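Local coordinates for M32 carboxypeptidase (Chitinophagaceae bacterium, PDB 7A03), which probably removes amino acids one at a time from the C-terminal end of peptides, as a metal-dependent carboxypeptidase of family M32, at residues L202-G215 against T251-C265. Residues are numbered along the deposited sequence; the frame is centred on the assembly and turned at random. Where two conformers were deposited one is given.
Sequences LHLHFDRDKQWQLG and TRIDENDFSNMTWSC
Helix 258-277, which carries further along an HExxH sequence of the kind that binds the catalytic metal in M32 carboxypeptidases, begins here against helix 208-222, and the loops leading into both helices are laced together. F258 N donates to L202 O (2.9 Å) and F206 N to E255 O (2.7 Å, 173°). Between these bonds the backbone sets F258 CB over the centre of the F206 ring, 3.7 Å from the centroid; with CG anti to the backbone N (chi1 -171°), the F258 ring runs on to offer its edge to L202 CD2 and L214 CD2. Flat and branched apolar groups suit this buried corner. Q211 is long enough to reach from its helix into the opposing turn. Its NE2 donates to D254 O (3.1 Å, 171°) and to its own segment's F206 O, both close to the amide plane, which fixes the amide's rotation; D257 N reaches D254 O from the opposite face. OE1 accepts from a water that also binds F258 O and T262 OG1, and lies 2.9 Å from a second water. A leucine in its place would probably leave D254 O and F206 O without this shared donor and cost each water a polar neighbour. M261 bends its SD to 3.1 Å from Q211 O, and C265 SG packs on G215 CA, where a side chain would collide. The polar end of buried Q211 is thus paired through backbone carbonyls and ordered water, tying the HExxH-bearing helix to its neighbour.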
loop_
_atom_site.group_PDB
_atom_site.type_symbol
_atom_site.label_atom_id
_atom_site.label_comp_id
_atom_site.label_asym_id
_atom_site.label_seq_id
_atom_site.Cartn_x
_atom_site.Cartn_y
_atom_site.Cartn_z
ATOM N N LEU A 202 2.687 15.060 -22.331
ATOM C CA LEU A 202 3.182 14.611 -21.033
ATOM C C LEU A 202 4.605 14.084 -21.117
ATOM O O LEU A 202 5.269 13.962 -20.081
ATOM C CB LEU A 202 2.274 13.533 -20.440
ATOM C CG LEU A 202 0.876 13.942 -19.990
ATOM C CD1 LEU A 202 0.166 12.714 -19.443
ATOM C CD2 LEU A 202 0.913 15.035 -18.939
ATOM N N HIS A 203 5.090 13.791 -22.326
ATOM C CA HIS A 203 6.443 13.293 -22.515
ATOM C C HIS A 203 7.375 14.345 -23.104
ATOM O O HIS A 203 8.460 14.004 -23.585
ATOM C CB HIS A 203 6.437 12.006 -23.336
ATOM C CG HIS A 203 5.868 10.838 -22.592
ATOM N ND1 HIS A 203 4.541 10.767 -22.224
ATOM C CD2 HIS A 203 6.450 9.711 -22.119
ATOM C CE1 HIS A 203 4.326 9.639 -21.571
ATOM N NE2 HIS A 203 5.469 8.980 -21.492
ATOM N N LEU A 204 6.976 15.615 -23.063
ATOM C CA LEU A 204 7.884 16.718 -23.368
ATOM C C LEU A 204 8.868 16.890 -22.204
ATOM O O LEU A 204 8.913 16.094 -21.257
ATOM C CB LEU A 204 7.092 17.991 -23.660
ATOM C CG LEU A 204 6.201 17.984 -24.899
ATOM C CD1 LEU A 204 5.273 19.203 -24.958
ATOM C CD2 LEU A 204 7.080 17.901 -26.142
ATOM N N HIS A 205 9.672 17.945 -22.252
ATOM C CA HIS A 205 10.691 18.180 -21.232
ATOM C C HIS A 205 10.119 19.064 -20.133
ATOM O O HIS A 205 9.722 20.205 -20.392
ATOM C CB HIS A 205 11.934 18.848 -21.828
ATOM C CG HIS A 205 12.957 19.228 -20.797
ATOM N ND1 HIS A 205 13.909 18.346 -20.333
ATOM C CD2 HIS A 205 13.169 20.391 -20.135
ATOM C CE1 HIS A 205 14.665 18.949 -19.431
ATOM N NE2 HIS A 205 14.239 20.193 -19.296
ATOM N N PHE A 206 10.117 18.556 -18.901
ATOM C CA PHE A 206 9.586 19.275 -17.746
ATOM C C PHE A 206 10.719 19.509 -16.754
ATOM O O PHE A 206 11.172 18.569 -16.089
ATOM C CB PHE A 206 8.424 18.503 -17.111
ATOM C CG PHE A 206 7.167 18.516 -17.939
ATOM C CD1 PHE A 206 7.006 17.626 -18.986
ATOM C CD2 PHE A 206 6.147 19.424 -17.668
ATOM C CE1 PHE A 206 5.846 17.636 -19.761
ATOM C CE2 PHE A 206 4.968 19.435 -18.424
ATOM C CZ PHE A 206 4.827 18.539 -19.475
ATOM N N ASP A 207 11.158 20.768 -16.656
ATOM C CA ASP A 207 12.312 21.144 -15.837
ATOM C C ASP A 207 12.292 20.499 -14.456
ATOM O O ASP A 207 11.300 20.581 -13.724
ATOM C CB ASP A 207 12.366 22.672 -15.702
ATOM C CG ASP A 207 13.539 23.145 -14.856
ATOM O OD1 ASP A 207 14.666 23.163 -15.382
ATOM O OD2 ASP A 207 13.335 23.512 -13.671
ATOM N N ARG A 208 13.427 19.899 -14.089
ATOM C CA ARG A 208 13.505 19.123 -12.855
ATOM C C ARG A 208 13.278 19.991 -11.624
ATOM O O ARG A 208 12.571 19.583 -10.693
ATOM C CB ARG A 208 14.868 18.430 -12.772
ATOM C CG ARG A 208 15.128 17.731 -11.456
ATOM C CD ARG A 208 16.482 17.054 -11.456
ATOM N NE ARG A 208 16.579 16.070 -10.382
ATOM C CZ ARG A 208 16.267 14.785 -10.518
ATOM N NH1 ARG A 208 15.839 14.325 -11.686
ATOM N NH2 ARG A 208 16.383 13.959 -9.486
ATOM N N ASP A 209 13.886 21.178 -11.584
ATOM C CA ASP A 209 13.743 22.028 -10.405
ATOM C C ASP A 209 12.312 22.536 -10.267
ATOM O O ASP A 209 11.786 22.634 -9.147
ATOM C CB ASP A 209 14.757 23.179 -10.453
ATOM C CG ASP A 209 16.169 22.726 -10.102
ATOM O OD1 ASP A 209 16.353 21.541 -9.731
ATOM O OD2 ASP A 209 17.098 23.556 -10.196
ATOM N N LYS A 210 11.660 22.833 -11.399
ATOM C CA LYS A 210 10.253 23.215 -11.365
ATOM C C LYS A 210 9.381 22.057 -10.887
ATOM O O LYS A 210 8.472 22.257 -10.076
ATOM C CB LYS A 210 9.799 23.695 -12.743
ATOM C CG LYS A 210 10.285 25.098 -13.132
ATOM C CD LYS A 210 9.941 25.376 -14.596
ATOM C CE LYS A 210 9.892 26.859 -14.899
ATOM N NZ LYS A 210 10.995 27.591 -14.223
ATOM N N GLN A 211 9.650 20.839 -11.350
ATOM C CA GLN A 211 8.894 19.699 -10.831
ATOM C C GLN A 211 9.091 19.544 -9.327
ATOM O O GLN A 211 8.130 19.306 -8.577
ATOM C CB GLN A 211 9.277 18.412 -11.558
ATOM C CG GLN A 211 8.817 18.351 -12.999
ATOM C CD GLN A 211 8.834 16.944 -13.514
ATOM O OE1 GLN A 211 8.087 16.096 -13.032
ATOM N NE2 GLN A 211 9.695 16.669 -14.478
ATOM N N TRP A 212 10.339 19.645 -8.866
ATOM C CA TRP A 212 10.609 19.471 -7.442
ATOM C C TRP A 212 9.783 20.445 -6.614
ATOM O O TRP A 212 9.094 20.048 -5.653
ATOM C CB TRP A 212 12.098 19.665 -7.167
ATOM C CG TRP A 212 12.398 19.683 -5.713
ATOM C CD1 TRP A 212 12.547 20.779 -4.928
ATOM C CD2 TRP A 212 12.582 18.545 -4.854
ATOM N NE1 TRP A 212 12.812 20.408 -3.632
ATOM C CE2 TRP A 212 12.822 19.040 -3.554
ATOM C CE3 TRP A 212 12.540 17.159 -5.052
ATOM C CZ2 TRP A 212 13.064 18.199 -2.460
ATOM C CZ3 TRP A 212 12.782 16.315 -3.956
ATOM C CH2 TRP A 212 13.025 16.842 -2.680
ATOM N N GLN A 213 9.818 21.732 -6.997
ATOM C CA GLN A 213 9.093 22.734 -6.224
ATOM C C GLN A 213 7.585 22.543 -6.333
ATOM O O GLN A 213 6.864 22.812 -5.367
ATOM C CB GLN A 213 9.518 24.143 -6.639
ATOM C CG GLN A 213 8.994 25.240 -5.719
ATOM C CD GLN A 213 9.438 25.055 -4.291
ATOM O OE1 GLN A 213 10.633 24.931 -4.017
ATOM N NE2 GLN A 213 8.480 25.007 -3.371
ATOM N N LEU A 214 7.105 22.070 -7.486
ATOM C CA LEU A 214 5.682 21.788 -7.649
ATOM C C LEU A 214 5.217 20.756 -6.633
ATOM O O LEU A 214 4.174 20.925 -5.983
ATOM C CB LEU A 214 5.425 21.283 -9.070
ATOM C CG LEU A 214 4.047 20.665 -9.338
ATOM C CD1 LEU A 214 2.970 21.698 -9.088
ATOM C CD2 LEU A 214 3.975 20.154 -10.764
ATOM N N GLY A 215 5.991 19.676 -6.485
ATOM C CA GLY A 215 5.613 18.638 -5.531
ATOM C C GLY A 215 5.635 19.129 -4.096
ATOM O O GLY A 215 4.732 18.823 -3.301
ATOM N N THR A 251 10.444 10.952 -3.458
ATOM C CA THR A 251 9.857 10.978 -4.779
ATOM C C THR A 251 10.967 10.762 -5.787
ATOM O O THR A 251 12.147 10.665 -5.432
ATOM C CB THR A 251 9.042 12.256 -5.003
ATOM O OG1 THR A 251 8.270 12.117 -6.208
ATOM C CG2 THR A 251 9.957 13.480 -5.114
ATOM N N ARG A 252 10.581 10.679 -7.052
ATOM C CA ARG A 252 11.520 10.569 -8.148
ATOM C C ARG A 252 11.013 11.463 -9.265
ATOM O O ARG A 252 9.803 11.610 -9.462
ATOM C CB ARG A 252 11.615 9.125 -8.657
ATOM C CG ARG A 252 10.266 8.460 -8.815
ATOM C CD ARG A 252 10.373 7.085 -9.450
ATOM N NE ARG A 252 9.061 6.596 -9.865
ATOM C CZ ARG A 252 8.848 5.872 -10.960
ATOM N NH1 ARG A 252 9.863 5.554 -11.755
ATOM N NH2 ARG A 252 7.620 5.471 -11.265
ATOM N N ILE A 253 11.936 12.060 -9.998
ATOM C CA ILE A 253 11.595 12.993 -11.061
ATOM C C ILE A 253 12.072 12.422 -12.386
ATOM O O ILE A 253 13.231 12.010 -12.503
ATOM C CB ILE A 253 12.232 14.368 -10.810
ATOM C CG1 ILE A 253 11.676 14.990 -9.538
ATOM C CG2 ILE A 253 11.985 15.300 -12.013
ATOM C CD1 ILE A 253 12.511 16.113 -9.015
ATOM N N ASP A 254 11.182 12.413 -13.385
ATOM C CA ASP A 254 11.535 12.121 -14.774
ATOM C C ASP A 254 11.320 13.416 -15.547
ATOM O O ASP A 254 10.180 13.882 -15.667
ATOM C CB ASP A 254 10.671 10.994 -15.347
ATOM C CG ASP A 254 11.171 10.497 -16.692
ATOM O OD1 ASP A 254 11.796 11.289 -17.422
ATOM O OD2 ASP A 254 10.944 9.310 -17.026
ATOM N N GLU A 255 12.401 14.014 -16.059
ATOM C CA GLU A 255 12.237 15.263 -16.801
ATOM C C GLU A 255 11.501 15.088 -18.122
ATOM O O GLU A 255 11.105 16.095 -18.719
ATOM C CB GLU A 255 13.569 15.960 -17.097
ATOM C CG GLU A 255 14.472 16.208 -15.918
ATOM C CD GLU A 255 15.911 16.414 -16.350
ATOM O OE1 GLU A 255 16.171 16.384 -17.575
ATOM O OE2 GLU A 255 16.778 16.606 -15.470
ATOM N N ASN A 256 11.321 13.860 -18.602
ATOM C CA ASN A 256 10.604 13.613 -19.849
ATOM C C ASN A 256 9.313 12.836 -19.639
ATOM O O ASN A 256 8.807 12.210 -20.575
ATOM C CB ASN A 256 11.496 12.895 -20.861
ATOM C CG ASN A 256 12.795 13.633 -21.101
ATOM O OD1 ASN A 256 12.801 14.769 -21.578
ATOM N ND2 ASN A 256 13.903 12.995 -20.758
ATOM N N ASP A 257 8.770 12.853 -18.429
ATOM C CA ASP A 257 7.496 12.194 -18.171
ATOM C C ASP A 257 6.858 12.889 -16.976
ATOM O O ASP A 257 7.151 12.558 -15.822
ATOM C CB ASP A 257 7.679 10.708 -17.921
ATOM C CG ASP A 257 6.366 9.971 -17.852
ATOM O OD1 ASP A 257 5.308 10.644 -17.827
ATOM O OD2 ASP A 257 6.392 8.720 -17.838
ATOM N N PHE A 258 5.971 13.834 -17.265
ATOM C CA PHE A 258 5.305 14.573 -16.213
ATOM C C PHE A 258 4.370 13.698 -15.377
ATOM O O PHE A 258 4.023 14.084 -14.256
ATOM C CB PHE A 258 4.532 15.754 -16.822
ATOM C CG PHE A 258 3.984 16.697 -15.801
ATOM C CD1 PHE A 258 4.830 17.540 -15.089
ATOM C CD2 PHE A 258 2.626 16.741 -15.529
ATOM C CE1 PHE A 258 4.317 18.413 -14.133
ATOM C CE2 PHE A 258 2.112 17.615 -14.578
ATOM C CZ PHE A 258 2.960 18.450 -13.883
ATOM N N SER A 259 3.963 12.530 -15.887
ATOM C CA SER A 259 3.043 11.658 -15.150
ATOM C C SER A 259 3.648 11.114 -13.862
ATOM O O SER A 259 2.917 10.669 -12.970
ATOM C CB SER A 259 2.640 10.468 -16.024
ATOM O OG SER A 259 2.047 10.896 -17.235
ATOM N N ASN A 260 4.964 11.147 -13.735
ATOM C CA ASN A 260 5.631 10.408 -12.668
ATOM C C ASN A 260 5.557 11.158 -11.341
ATOM O O ASN A 260 4.807 10.778 -10.430
ATOM C CB ASN A 260 7.075 10.121 -13.085
ATOM C CG ASN A 260 7.738 9.066 -12.231
ATOM O OD1 ASN A 260 7.583 9.042 -11.011
ATOM N ND2 ASN A 260 8.510 8.193 -12.874
ATOM N N MET A 261 6.331 12.233 -11.230
ATOM C CA MET A 261 6.595 12.817 -9.923
ATOM C C MET A 261 5.337 13.346 -9.257
ATOM O O MET A 261 5.139 13.128 -8.058
ATOM C CB MET A 261 7.640 13.923 -10.027
ATOM C CG MET A 261 8.100 14.438 -8.677
ATOM S SD MET A 261 8.224 16.250 -8.570
ATOM C CE MET A 261 6.498 16.721 -8.776
ATOM N N THR A 262 4.504 14.088 -10.001
ATOM C CA THR A 262 3.413 14.816 -9.364
ATOM C C THR A 262 2.487 13.853 -8.625
ATOM O O THR A 262 2.140 14.067 -7.448
ATOM C CB THR A 262 2.664 15.649 -10.411
ATOM O OG1 THR A 262 3.443 16.823 -10.701
ATOM C CG2 THR A 262 1.291 16.074 -9.911
ATOM N N TRP A 263 2.110 12.763 -9.298
ATOM C CA TRP A 263 1.217 11.790 -8.679
ATOM C C TRP A 263 1.932 10.916 -7.654
ATOM O O TRP A 263 1.295 10.485 -6.680
ATOM C CB TRP A 263 0.430 10.995 -9.737
ATOM C CG TRP A 263 -0.580 11.895 -10.397
ATOM C CD1 TRP A 263 -1.872 12.109 -10.016
ATOM C CD2 TRP A 263 -0.333 12.794 -11.483
ATOM N NE1 TRP A 263 -2.451 13.066 -10.819
ATOM C CE2 TRP A 263 -1.528 13.488 -11.741
ATOM C CE3 TRP A 263 0.780 13.051 -12.288
ATOM C CZ2 TRP A 263 -1.630 14.434 -12.755
ATOM C CZ3 TRP A 263 0.681 13.991 -13.281
ATOM C CH2 TRP A 263 -0.511 14.676 -13.507
ATOM N N SER A 264 3.237 10.654 -7.823
ATOM C CA SER A 264 3.971 10.000 -6.738
ATOM C C SER A 264 3.910 10.849 -5.466
ATOM O O SER A 264 3.709 10.334 -4.353
ATOM C CB SER A 264 5.434 9.781 -7.137
ATOM O OG SER A 264 5.564 8.799 -8.144
ATOM N N CYS A 265 4.127 12.156 -5.618
ATOM C CA CYS A 265 4.148 13.050 -4.472
ATOM C C CYS A 265 2.783 13.075 -3.798
ATOM O O CYS A 265 2.685 13.010 -2.573
ATOM C CB CYS A 265 4.463 14.455 -4.975
ATOM S SG CYS A 265 6.199 14.760 -5.291
HETATM O O HOH W 1 11.118 14.872 -23.545
HETATM O O HOH W 2 14.756 11.438 -9.534
HETATM O O HOH W 3 5.338 15.581 -12.415
HETATM O O HOH W 4 8.294 13.258 -13.316
#